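Local atomic coordinates of catalase-3 (Neurospora crassa, PDB entry 4AJ9), a protein that uses heme to break down hydrogen peroxide into water and oxygen, and so probably protects the cell from peroxide damage. Residues A268-L277 / A302-N313; F288-P298 / T437-L447. All coordinates share one frame; numbering follows the deposited sequence.

Contact 1: residues A268-L277 / A302-N313; sequences APSWELAVQL and APLQVLGEMTLN
Trp-271 and Met-310 pair as the hydrogen-bonded rung of two antiparallel strands, each backbone N donating to the other's O; the bond from Met-310 N to Trp-271 O is nearly straight at 175°. Beside it Ser-270 and Thr-311 form a non-hydrogen-bonded rung whose hydroxyls meet, OG to OG1 2.6 Å apart, since both oxygens stand beside their own backbone N (chi1 -62° and -64°). Glu-272 and Glu-309 follow on the same face, their OE2 atoms 4.4 Å apart, a proximity likely to be unfavourable if both are charged; a long, weak ion pair links Glu-272 to Lys-233. Trp-271 and Val-275 point to the other face; CZ3 of Trp-271 comes within 3.6 Å of Leu-312 CD1, and Val-275 CG1 within 3.8 Å of Leu-307 CD1, the latter two side chains crossing at about a right angle. Leu-273 O takes Leu-307 N at 2.7 Å and, weakly, Gly-308 N. At the far end Gln-276 NE2 reaches Ala-302 O at 2.6 Å, the oxygen lying almost in the amide plane, and NE2 also reaches Leu-297 O while OE1 takes His-229 NE2. Cut back to an alanine here, the side chain would probably leave the carbonyls of Ala-302 and Leu-297 without their shared donor and His-229 without its acceptor. A water joins Leu-277 N, Pro-303 O and Gln-305 NE2. Further out, Trp-271 NE1 is held by Met-206 O, and its ring meets Phe-122 edge-to-face, while Met-310 and Leu-312 pack on strand 96-104. Leu-307 and Gly-308 opposite Leu-273 make a classic beta bulge, in an antiparallel pair belonging to the beta-barrel of the heme catalase fold.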
loop_
_atom_site.group_PDB
_atom_site.type_symbol
_atom_site.label_atom_id
_atom_site.label_comp_id
_atom_site.label_asym_id
_atom_site.label_seq_id
_atom_site.Cartn_x
_atom_site.Cartn_y
_atom_site.Cartn_z
ATOM N N ALA C 268 -18.649 -35.037 -3.389
ATOM C CA ALA C 268 -17.929 -34.230 -2.409
ATOM C C ALA C 268 -16.992 -35.094 -1.578
ATOM O O ALA C 268 -17.373 -36.175 -1.120
ATOM C CB ALA C 268 -18.915 -33.509 -1.506
ATOM N N PRO C 269 -15.756 -34.622 -1.371
ATOM C CA PRO C 269 -14.829 -35.391 -0.536
ATOM C C PRO C 269 -15.080 -35.140 0.951
ATOM O O PRO C 269 -15.557 -34.056 1.318
ATOM C CB PRO C 269 -13.462 -34.844 -0.959
ATOM C CG PRO C 269 -13.746 -33.411 -1.338
ATOM C CD PRO C 269 -15.138 -33.399 -1.921
ATOM N N SER C 270 -14.779 -36.134 1.789
ATOM C CA SER C 270 -14.899 -35.995 3.236
ATOM C C SER C 270 -13.611 -36.372 3.949
ATOM O O SER C 270 -12.784 -37.109 3.412
ATOM C CB SER C 270 -16.047 -36.848 3.786
ATOM O OG SER C 270 -17.273 -36.427 3.234
ATOM N N TRP C 271 -13.453 -35.832 5.160
ATOM C CA TRP C 271 -12.377 -36.206 6.064
ATOM C C TRP C 271 -12.966 -36.273 7.455
ATOM O O TRP C 271 -13.777 -35.417 7.837
ATOM C CB TRP C 271 -11.280 -35.142 6.102
ATOM C CG TRP C 271 -10.461 -35.002 4.861
ATOM C CD1 TRP C 271 -9.214 -35.512 4.644
ATOM C CD2 TRP C 271 -10.812 -34.279 3.679
ATOM N NE1 TRP C 271 -8.766 -35.153 3.400
ATOM C CE2 TRP C 271 -9.732 -34.401 2.780
ATOM C CE3 TRP C 271 -11.940 -33.548 3.288
ATOM C CZ2 TRP C 271 -9.746 -33.822 1.514
ATOM C CZ3 TRP C 271 -11.951 -32.968 2.030
ATOM C CH2 TRP C 271 -10.859 -33.107 1.155
ATOM N N GLU C 272 -12.561 -37.271 8.227
ATOM C CA GLU C 272 -12.965 -37.281 9.629
ATOM C C GLU C 272 -11.965 -36.462 10.430
ATOM O O GLU C 272 -10.761 -36.525 10.181
ATOM C CB GLU C 272 -13.113 -38.714 10.160
ATOM C CG GLU C 272 -14.488 -39.321 9.812
ATOM C CD GLU C 272 -14.592 -40.798 10.100
ATOM O OE1 GLU C 272 -13.555 -41.441 10.355
ATOM O OE2 GLU C 272 -15.728 -41.318 10.068
ATOM N N LEU C 273 -12.471 -35.657 11.357
ATOM C CA LEU C 273 -11.614 -34.960 12.306
ATOM C C LEU C 273 -11.352 -35.902 13.470
ATOM O O LEU C 273 -12.286 -36.372 14.103
ATOM C CB LEU C 273 -12.310 -33.706 12.844
ATOM C CG LEU C 273 -11.461 -32.878 13.819
ATOM C CD1 LEU C 273 -10.146 -32.449 13.173
ATOM C CD2 LEU C 273 -12.236 -31.668 14.309
ATOM N N ALA C 274 -10.082 -36.167 13.753
ATOM C CA ALA C 274 -9.729 -37.035 14.863
ATOM C C ALA C 274 -8.664 -36.351 15.696
ATOM O O ALA C 274 -7.954 -35.467 15.202
ATOM C CB ALA C 274 -9.230 -38.376 14.350
ATOM N N VAL C 275 -8.558 -36.752 16.957
ATOM C CA VAL C 275 -7.557 -36.183 17.855
ATOM C C VAL C 275 -6.803 -37.270 18.609
ATOM O O VAL C 275 -7.333 -38.348 18.892
ATOM C CB VAL C 275 -8.191 -35.262 18.918
ATOM C CG1 VAL C 275 -8.715 -33.960 18.280
ATOM C CG2 VAL C 275 -9.297 -35.995 19.667
ATOM N N GLN C 276 -5.556 -36.980 18.933
ATOM C CA GLN C 276 -4.869 -37.737 19.961
ATOM C C GLN C 276 -4.940 -36.859 21.196
ATOM O O GLN C 276 -4.760 -35.655 21.098
ATOM C CB GLN C 276 -3.423 -37.997 19.555
ATOM C CG GLN C 276 -3.299 -38.960 18.378
ATOM C CD GLN C 276 -1.863 -39.144 17.927
ATOM O OE1 GLN C 276 -1.282 -38.259 17.293
ATOM N NE2 GLN C 276 -1.283 -40.297 18.247
ATOM N N LEU C 277 -5.228 -37.452 22.348
ATOM C CA LEU C 277 -5.349 -36.687 23.579
ATOM C C LEU C 277 -4.298 -37.151 24.589
ATOM O O LEU C 277 -4.180 -38.342 24.863
ATOM C CB LEU C 277 -6.770 -36.822 24.144
ATOM C CG LEU C 277 -7.848 -36.236 23.223
ATOM C CD1 LEU C 277 -9.275 -36.576 23.661
ATOM C CD2 LEU C 277 -7.659 -34.725 23.126
ATOM N N ALA C 302 -1.153 -43.464 21.519
ATOM C CA ALA C 302 -2.370 -42.672 21.681
ATOM C C ALA C 302 -3.155 -42.759 20.386
ATOM O O ALA C 302 -2.794 -42.122 19.388
ATOM C CB ALA C 302 -2.030 -41.227 22.005
ATOM N N PRO C 303 -4.214 -43.577 20.388
ATOM C CA PRO C 303 -5.013 -43.867 19.196
ATOM C C PRO C 303 -5.830 -42.655 18.772
ATOM O O PRO C 303 -6.111 -41.789 19.602
ATOM C CB PRO C 303 -5.948 -44.977 19.670
ATOM C CG PRO C 303 -6.103 -44.721 21.131
ATOM C CD PRO C 303 -4.756 -44.230 21.591
ATOM N N LEU C 304 -6.204 -42.600 17.498
ATOM C CA LEU C 304 -7.036 -41.517 16.995
ATOM C C LEU C 304 -8.447 -41.648 17.534
ATOM O O LEU C 304 -9.017 -42.737 17.555
ATOM C CB LEU C 304 -7.066 -41.531 15.464
ATOM C CG LEU C 304 -5.696 -41.396 14.795
ATOM C CD1 LEU C 304 -5.778 -41.653 13.300
ATOM C CD2 LEU C 304 -5.119 -40.025 15.079
ATOM N N GLN C 305 -9.005 -40.531 17.976
ATOM C CA GLN C 305 -10.388 -40.506 18.425
ATOM C C GLN C 305 -11.151 -39.541 17.536
ATOM O O GLN C 305 -10.860 -38.339 17.515
ATOM C CB GLN C 305 -10.462 -40.098 19.897
ATOM C CG GLN C 305 -9.536 -40.926 20.788
ATOM C CD GLN C 305 -9.670 -40.579 22.252
ATOM O OE1 GLN C 305 -10.767 -40.592 22.806
ATOM N NE2 GLN C 305 -8.552 -40.248 22.885
ATOM N N VAL C 306 -12.098 -40.078 16.774
ATOM C CA VAL C 306 -12.852 -39.294 15.799
ATOM C C VAL C 306 -13.879 -38.376 16.477
ATOM O O VAL C 306 -14.673 -38.818 17.305
ATOM C CB VAL C 306 -13.552 -40.217 14.764
ATOM C CG1 VAL C 306 -14.420 -39.409 13.804
ATOM C CG2 VAL C 306 -12.521 -41.045 13.997
ATOM N N LEU C 307 -13.853 -37.092 16.130
ATOM C CA LEU C 307 -14.762 -36.124 16.735
ATOM C C LEU C 307 -15.907 -35.749 15.804
ATOM O O LEU C 307 -16.982 -35.339 16.252
ATOM C CB LEU C 307 -14.002 -34.844 17.150
ATOM C CG LEU C 307 -12.897 -34.959 18.205
ATOM C CD1 LEU C 307 -12.435 -33.573 18.671
ATOM C CD2 LEU C 307 -13.363 -35.780 19.399
ATOM N N GLY C 308 -15.674 -35.878 14.505
ATOM C CA GLY C 308 -16.686 -35.525 13.529
ATOM C C GLY C 308 -16.199 -35.639 12.099
ATOM O O GLY C 308 -15.155 -36.251 11.821
ATOM N N GLU C 309 -16.965 -35.057 11.180
ATOM C CA GLU C 309 -16.630 -35.176 9.765
ATOM C C GLU C 309 -16.851 -33.871 9.031
ATOM O O GLU C 309 -17.817 -33.155 9.297
ATOM C CB GLU C 309 -17.476 -36.269 9.112
ATOM C CG GLU C 309 -17.141 -36.502 7.641
ATOM C CD GLU C 309 -17.806 -37.745 7.065
ATOM O OE1 GLU C 309 -19.037 -37.727 6.870
ATOM O OE2 GLU C 309 -17.098 -38.738 6.798
ATOM N N MET C 310 -15.958 -33.580 8.092
ATOM C CA MET C 310 -16.091 -32.419 7.238
ATOM C C MET C 310 -16.243 -32.877 5.792
ATOM O O MET C 310 -15.521 -33.755 5.339
ATOM C CB MET C 310 -14.858 -31.521 7.412
ATOM C CG MET C 310 -14.447 -30.710 6.202
ATOM S SD MET C 310 -13.120 -29.586 6.682
ATOM C CE MET C 310 -11.645 -30.486 6.155
ATOM N N THR C 311 -17.198 -32.283 5.081
ATOM C CA THR C 311 -17.439 -32.595 3.676
ATOM C C THR C 311 -17.386 -31.286 2.892
ATOM O O THR C 311 -18.072 -30.321 3.245
ATOM C CB THR C 311 -18.817 -33.258 3.488
ATOM O OG1 THR C 311 -18.828 -34.516 4.169
ATOM C CG2 THR C 311 -19.123 -33.501 2.015
ATOM N N LEU C 312 -16.550 -31.237 1.855
ATOM C CA LEU C 312 -16.475 -30.062 0.987
ATOM C C LEU C 312 -17.415 -30.263 -0.198
ATOM O O LEU C 312 -17.185 -31.141 -1.026
ATOM C CB LEU C 312 -15.036 -29.828 0.505
ATOM C CG LEU C 312 -13.977 -29.743 1.603
ATOM C CD1 LEU C 312 -12.568 -29.535 1.032
ATOM C CD2 LEU C 312 -14.339 -28.636 2.587
ATOM N N ASN C 313 -18.481 -29.468 -0.276
ATOM C CA ASN C 313 -19.484 -29.690 -1.315
ATOM C C ASN C 313 -19.877 -28.461 -2.134
ATOM O O ASN C 313 -20.820 -28.513 -2.926
ATOM C CB ASN C 313 -20.735 -30.344 -0.716
ATOM C CG ASN C 313 -21.297 -29.559 0.447
ATOM O OD1 ASN C 313 -20.949 -28.394 0.652
ATOM N ND2 ASN C 313 -22.155 -30.201 1.234
HETATM O O HOH W 1 -5.973 -40.300 22.038
#

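Contact 2: residues F288-P298 / T437-L447; sequences FDLLDPTKFLP and TFDDHYTQPRL
Gln-444 grips the backbone of Phe-296 with both ends of its amide: OE1 receives Phe-296 N at 2.9 Å, in the carbonyl plane and on a lone pair, and NE2 donates to Phe-296 O at 3.1 Å. This pair of bonds fixes which way round the amide lies. A further bond to backbone comes from the other segment: Lys-295 NZ donates to Asp-440 O at 2.8 Å; bends at chi2 (-82°) and chi4 (-55°) fold the lysine chain round to it. The only hydrogen bond between two side chains across the contact runs from Thr-437 OG1 to Asp-289 OD2, 2.6 Å, on the anti lone pair of that oxygen. Among charges, Lys-295 NZ also forms a salt bridge with Asp-292 OD2 and donates to Thr-294 OG1, so the ammonium has three partners, two of them on its own loop. Asp-289 OD2 has a second partner in Arg-37 of a neighbouring subunit. One water accepts from Asp-289 N and donates to Asp-292 OD2 and Thr-437 O. Phe-438 carries most of the ring contacts: Asp-292 CB sits over the ring centre in a CH-pi contact, 3.8 Å from the centroid, with its carboxylate stacked nearly parallel to the ring, 11° apart, and Leu-291 CB approaches Phe-438 CZ to 3.9 Å. Apart from this ring, Leu-447 CD2 packs 4.0 Å from Phe-296 CZ. Asx turns at Asp-289 and Asp-292 shape the loop, while Asp-440 accepts from the N atoms of Tyr-442 and Thr-443 just where helix 443-450 begins. The loop between strands 270-278 and 305-314 thus meets the start of that helix, with Gln-444 and Pro-445 touching helix 187-193, Pro-445 also touching helix 474-487, and Leu-290 and Leu-297 packing back on strand 270-278.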
loop_
_atom_site.group_PDB
_atom_site.type_symbol
_atom_site.label_atom_id
_atom_site.label_comp_id
_atom_site.label_asym_id
_atom_site.label_seq_id
_atom_site.Cartn_x
_atom_site.Cartn_y
_atom_site.Cartn_z
ATOM N N PHE C 288 10.061 -38.403 23.440
ATOM C CA PHE C 288 10.351 -37.091 22.858
ATOM C C PHE C 288 9.486 -36.050 23.566
ATOM O O PHE C 288 8.670 -36.392 24.405
ATOM C CB PHE C 288 10.051 -37.077 21.356
ATOM C CG PHE C 288 8.585 -37.220 21.020
ATOM C CD1 PHE C 288 8.001 -38.474 20.908
ATOM C CD2 PHE C 288 7.798 -36.098 20.802
ATOM C CE1 PHE C 288 6.659 -38.615 20.597
ATOM C CE2 PHE C 288 6.452 -36.227 20.488
ATOM C CZ PHE C 288 5.878 -37.487 20.386
ATOM N N ASP C 289 9.664 -34.784 23.209
ATOM C CA ASP C 289 8.941 -33.692 23.849
ATOM C C ASP C 289 7.787 -33.264 22.948
ATOM O O ASP C 289 7.998 -32.908 21.787
ATOM C CB ASP C 289 9.908 -32.524 24.078
ATOM C CG ASP C 289 9.338 -31.451 24.991
ATOM O OD1 ASP C 289 8.110 -31.229 24.974
ATOM O OD2 ASP C 289 10.136 -30.823 25.720
ATOM N N LEU C 290 6.564 -33.299 23.474
ATOM C CA LEU C 290 5.391 -32.989 22.652
ATOM C C LEU C 290 5.305 -31.516 22.227
ATOM O O LEU C 290 4.421 -31.132 21.460
ATOM C CB LEU C 290 4.097 -33.471 23.323
ATOM C CG LEU C 290 3.718 -34.897 22.914
ATOM C CD1 LEU C 290 2.758 -35.559 23.919
ATOM C CD2 LEU C 290 3.121 -34.879 21.514
ATOM N N LEU C 291 6.242 -30.704 22.702
ATOM C CA LEU C 291 6.340 -29.319 22.253
ATOM C C LEU C 291 7.200 -29.230 20.984
ATOM O O LEU C 291 7.335 -28.164 20.395
ATOM C CB LEU C 291 6.935 -28.431 23.349
ATOM C CG LEU C 291 6.181 -28.289 24.676
ATOM C CD1 LEU C 291 6.970 -27.375 25.619
ATOM C CD2 LEU C 291 4.766 -27.759 24.476
ATOM N N ASP C 292 7.757 -30.366 20.570
ATOM C CA ASP C 292 8.680 -30.455 19.444
ATOM C C ASP C 292 7.926 -30.829 18.163
ATOM O O ASP C 292 7.496 -31.972 18.000
ATOM C CB ASP C 292 9.757 -31.512 19.744
ATOM C CG ASP C 292 10.813 -31.621 18.653
ATOM O OD1 ASP C 292 10.607 -31.102 17.528
ATOM O OD2 ASP C 292 11.860 -32.258 18.918
ATOM N N PRO C 293 7.805 -29.870 17.231
ATOM C CA PRO C 293 7.028 -30.056 16.000
ATOM C C PRO C 293 7.728 -30.937 14.965
ATOM O O PRO C 293 7.162 -31.181 13.885
ATOM C CB PRO C 293 6.897 -28.623 15.465
ATOM C CG PRO C 293 8.165 -27.963 15.908
ATOM C CD PRO C 293 8.482 -28.562 17.267
ATOM N N THR C 294 8.940 -31.395 15.268
ATOM C CA THR C 294 9.634 -32.300 14.359
ATOM C C THR C 294 9.321 -33.749 14.704
ATOM O O THR C 294 9.898 -34.657 14.120
ATOM C CB THR C 294 11.182 -32.092 14.378
ATOM O OG1 THR C 294 11.710 -32.470 15.656
ATOM C CG2 THR C 294 11.541 -30.613 14.096
ATOM N N LYS C 295 8.417 -33.955 15.660
ATOM C CA LYS C 295 8.069 -35.296 16.115
ATOM C C LYS C 295 6.565 -35.505 15.991
ATOM O O LYS C 295 5.794 -34.566 16.183
ATOM C CB LYS C 295 8.469 -35.493 17.579
ATOM C CG LYS C 295 9.905 -35.108 17.936
ATOM C CD LYS C 295 10.889 -36.207 17.589
ATOM C CE LYS C 295 12.292 -35.876 18.105
ATOM N NZ LYS C 295 12.776 -34.552 17.622
ATOM N N PHE C 296 6.153 -36.725 15.652
ATOM C CA PHE C 296 4.748 -37.115 15.772
ATOM C C PHE C 296 4.561 -38.164 16.872
ATOM O O PHE C 296 5.520 -38.785 17.306
ATOM C CB PHE C 296 4.138 -37.582 14.433
ATOM C CG PHE C 296 4.711 -38.871 13.895
ATOM C CD1 PHE C 296 4.207 -40.098 14.307
ATOM C CD2 PHE C 296 5.737 -38.854 12.961
ATOM C CE1 PHE C 296 4.729 -41.281 13.812
ATOM C CE2 PHE C 296 6.268 -40.025 12.463
ATOM C CZ PHE C 296 5.767 -41.247 12.887
ATOM N N LEU C 297 3.327 -38.332 17.334
ATOM C CA LEU C 297 3.032 -39.300 18.384
ATOM C C LEU C 297 2.535 -40.607 17.775
ATOM O O LEU C 297 1.440 -40.649 17.213
ATOM C CB LEU C 297 1.980 -38.731 19.339
ATOM C CG LEU C 297 1.586 -39.586 20.548
ATOM C CD1 LEU C 297 2.774 -39.817 21.446
ATOM C CD2 LEU C 297 0.466 -38.908 21.319
ATOM N N PRO C 298 3.338 -41.680 17.875
ATOM C CA PRO C 298 2.903 -42.970 17.330
ATOM C C PRO C 298 1.497 -43.325 17.801
ATOM O O PRO C 298 1.178 -43.138 18.974
ATOM C CB PRO C 298 3.932 -43.941 17.901
ATOM C CG PRO C 298 5.175 -43.118 17.981
ATOM C CD PRO C 298 4.723 -41.736 18.381
ATOM N N THR C 437 15.610 -31.429 25.288
ATOM C CA THR C 437 14.647 -32.483 24.955
ATOM C C THR C 437 14.351 -32.528 23.454
ATOM O O THR C 437 13.734 -33.477 22.966
ATOM C CB THR C 437 13.301 -32.321 25.722
ATOM O OG1 THR C 437 12.712 -31.043 25.426
ATOM C CG2 THR C 437 13.512 -32.441 27.224
ATOM N N PHE C 438 14.791 -31.495 22.735
ATOM C CA PHE C 438 14.537 -31.354 21.304
ATOM C C PHE C 438 15.679 -31.964 20.480
ATOM O O PHE C 438 15.612 -31.989 19.253
ATOM C CB PHE C 438 14.391 -29.857 20.939
ATOM C CG PHE C 438 13.011 -29.271 21.198
ATOM C CD1 PHE C 438 12.285 -29.602 22.337
ATOM C CD2 PHE C 438 12.451 -28.368 20.297
ATOM C CE1 PHE C 438 11.024 -29.054 22.567
ATOM C CE2 PHE C 438 11.193 -27.816 20.519
ATOM C CZ PHE C 438 10.473 -28.156 21.652
ATOM N N ASP C 439 16.710 -32.473 21.160
ATOM C CA ASP C 439 17.993 -32.813 20.526
ATOM C C ASP C 439 18.026 -33.945 19.482
ATOM O O ASP C 439 18.945 -33.992 18.662
ATOM C CB ASP C 439 19.056 -33.103 21.597
ATOM C CG ASP C 439 19.620 -31.840 22.225
ATOM O OD1 ASP C 439 19.241 -30.738 21.778
ATOM O OD2 ASP C 439 20.455 -31.951 23.154
ATOM N N ASP C 440 17.061 -34.859 19.518
ATOM C CA ASP C 440 17.122 -36.056 18.670
ATOM C C ASP C 440 16.503 -35.825 17.292
ATOM O O ASP C 440 15.295 -35.663 17.172
ATOM C CB ASP C 440 16.443 -37.242 19.369
ATOM C CG ASP C 440 16.532 -38.538 18.568
ATOM O OD1 ASP C 440 16.475 -38.497 17.320
ATOM O OD2 ASP C 440 16.647 -39.611 19.196
ATOM N N HIS C 441 17.334 -35.849 16.251
ATOM C CA HIS C 441 16.866 -35.501 14.912
ATOM C C HIS C 441 16.753 -36.675 13.949
ATOM O O HIS C 441 16.364 -36.487 12.794
ATOM C CB HIS C 441 17.786 -34.442 14.301
ATOM C CG HIS C 441 18.004 -33.253 15.179
ATOM N ND1 HIS C 441 16.962 -32.506 15.689
ATOM C CD2 HIS C 441 19.142 -32.676 15.634
ATOM C CE1 HIS C 441 17.449 -31.516 16.418
ATOM N NE2 HIS C 441 18.769 -31.598 16.401
ATOM N N TYR C 442 17.065 -37.884 14.420
ATOM C CA TYR C 442 17.248 -39.019 13.525
ATOM C C TYR C 442 16.345 -40.206 13.825
ATOM O O TYR C 442 15.991 -40.975 12.928
ATOM C CB TYR C 442 18.710 -39.455 13.570
ATOM C CG TYR C 442 19.675 -38.315 13.329
ATOM C CD1 TYR C 442 19.982 -37.902 12.039
ATOM C CD2 TYR C 442 20.283 -37.652 14.390
ATOM C CE1 TYR C 442 20.872 -36.860 11.811
ATOM C CE2 TYR C 442 21.169 -36.599 14.171
ATOM C CZ TYR C 442 21.460 -36.214 12.882
ATOM O OH TYR C 442 22.345 -35.186 12.663
ATOM N N THR C 443 15.964 -40.352 15.089
ATOM C CA THR C 443 15.176 -41.506 15.503
ATOM C C THR C 443 13.855 -41.603 14.744
ATOM O O THR C 443 13.504 -42.672 14.237
ATOM C CB THR C 443 14.948 -41.520 17.032
ATOM O OG1 THR C 443 16.208 -41.679 17.698
ATOM C CG2 THR C 443 14.019 -42.651 17.423
ATOM N N GLN C 444 13.125 -40.495 14.630
ATOM C CA GLN C 444 11.840 -40.588 13.953
ATOM C C GLN C 444 11.909 -40.686 12.430
ATOM O O GLN C 444 11.099 -41.380 11.827
ATOM C CB GLN C 444 10.855 -39.525 14.441
ATOM C CG GLN C 444 10.374 -39.835 15.835
ATOM C CD GLN C 444 9.040 -39.216 16.143
ATOM O OE1 GLN C 444 8.502 -38.426 15.353
ATOM N NE2 GLN C 444 8.499 -39.552 17.301
ATOM N N PRO C 445 12.871 -39.998 11.803
ATOM C CA PRO C 445 13.032 -40.289 10.376
ATOM C C PRO C 445 13.249 -41.781 10.161
ATOM O O PRO C 445 12.655 -42.363 9.252
ATOM C CB PRO C 445 14.280 -39.497 9.999
ATOM C CG PRO C 445 14.241 -38.311 10.914
ATOM C CD PRO C 445 13.694 -38.848 12.229
ATOM N N ARG C 446 14.082 -42.398 10.996
ATOM C CA ARG C 446 14.252 -43.849 10.933
ATOM C C ARG C 446 12.933 -44.595 11.169
ATOM O O ARG C 446 12.579 -45.491 10.408
ATOM C CB ARG C 446 15.327 -44.319 11.912
ATOM C CG ARG C 446 15.551 -45.827 11.887
ATOM C CD ARG C 446 15.928 -46.316 10.500
ATOM N NE ARG C 446 16.183 -47.755 10.513
ATOM C CZ ARG C 446 17.380 -48.298 10.717
ATOM N NH1 ARG C 446 18.444 -47.522 10.894
ATOM N NH2 ARG C 446 17.513 -49.623 10.722
ATOM N N LEU C 447 12.200 -44.208 12.210
ATOM C CA LEU C 447 10.891 -44.794 12.480
ATOM C C LEU C 447 9.982 -44.751 11.250
ATOM O O LEU C 447 9.288 -45.722 10.936
ATOM C CB LEU C 447 10.219 -44.069 13.657
ATOM C CG LEU C 447 8.802 -44.496 14.049
ATOM C CD1 LEU C 447 8.776 -45.932 14.570
ATOM C CD2 LEU C 447 8.207 -43.544 15.092
HETATM O O HOH W 2 11.630 -33.813 21.273
HETATM O O HOH W 3 14.394 -32.929 15.171
#

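The segments alternate along the chain: 268-277, then 288-298, then 302-313, and much later 437-447. The loop of contact 2 therefore lies within the connection between the two paired strands of contact 1. Their centres are 24 Å apart, yet they touch where Leu-297 O lies 2.9 Å from Gln-276 NE2 and Leu-297 CD2 packs on Ala-302 CB at 3.5 Å. Contact 1 is part of the antiparallel sheet, whereas contact 2 joins the connecting loop to helix 443-450. Through this loop the barrel strands are tied to that helix. The side chain of Pro-293 in contact 2 is about 5 Å from a bound heme, that of Leu-312 in contact 1 about 12 Å.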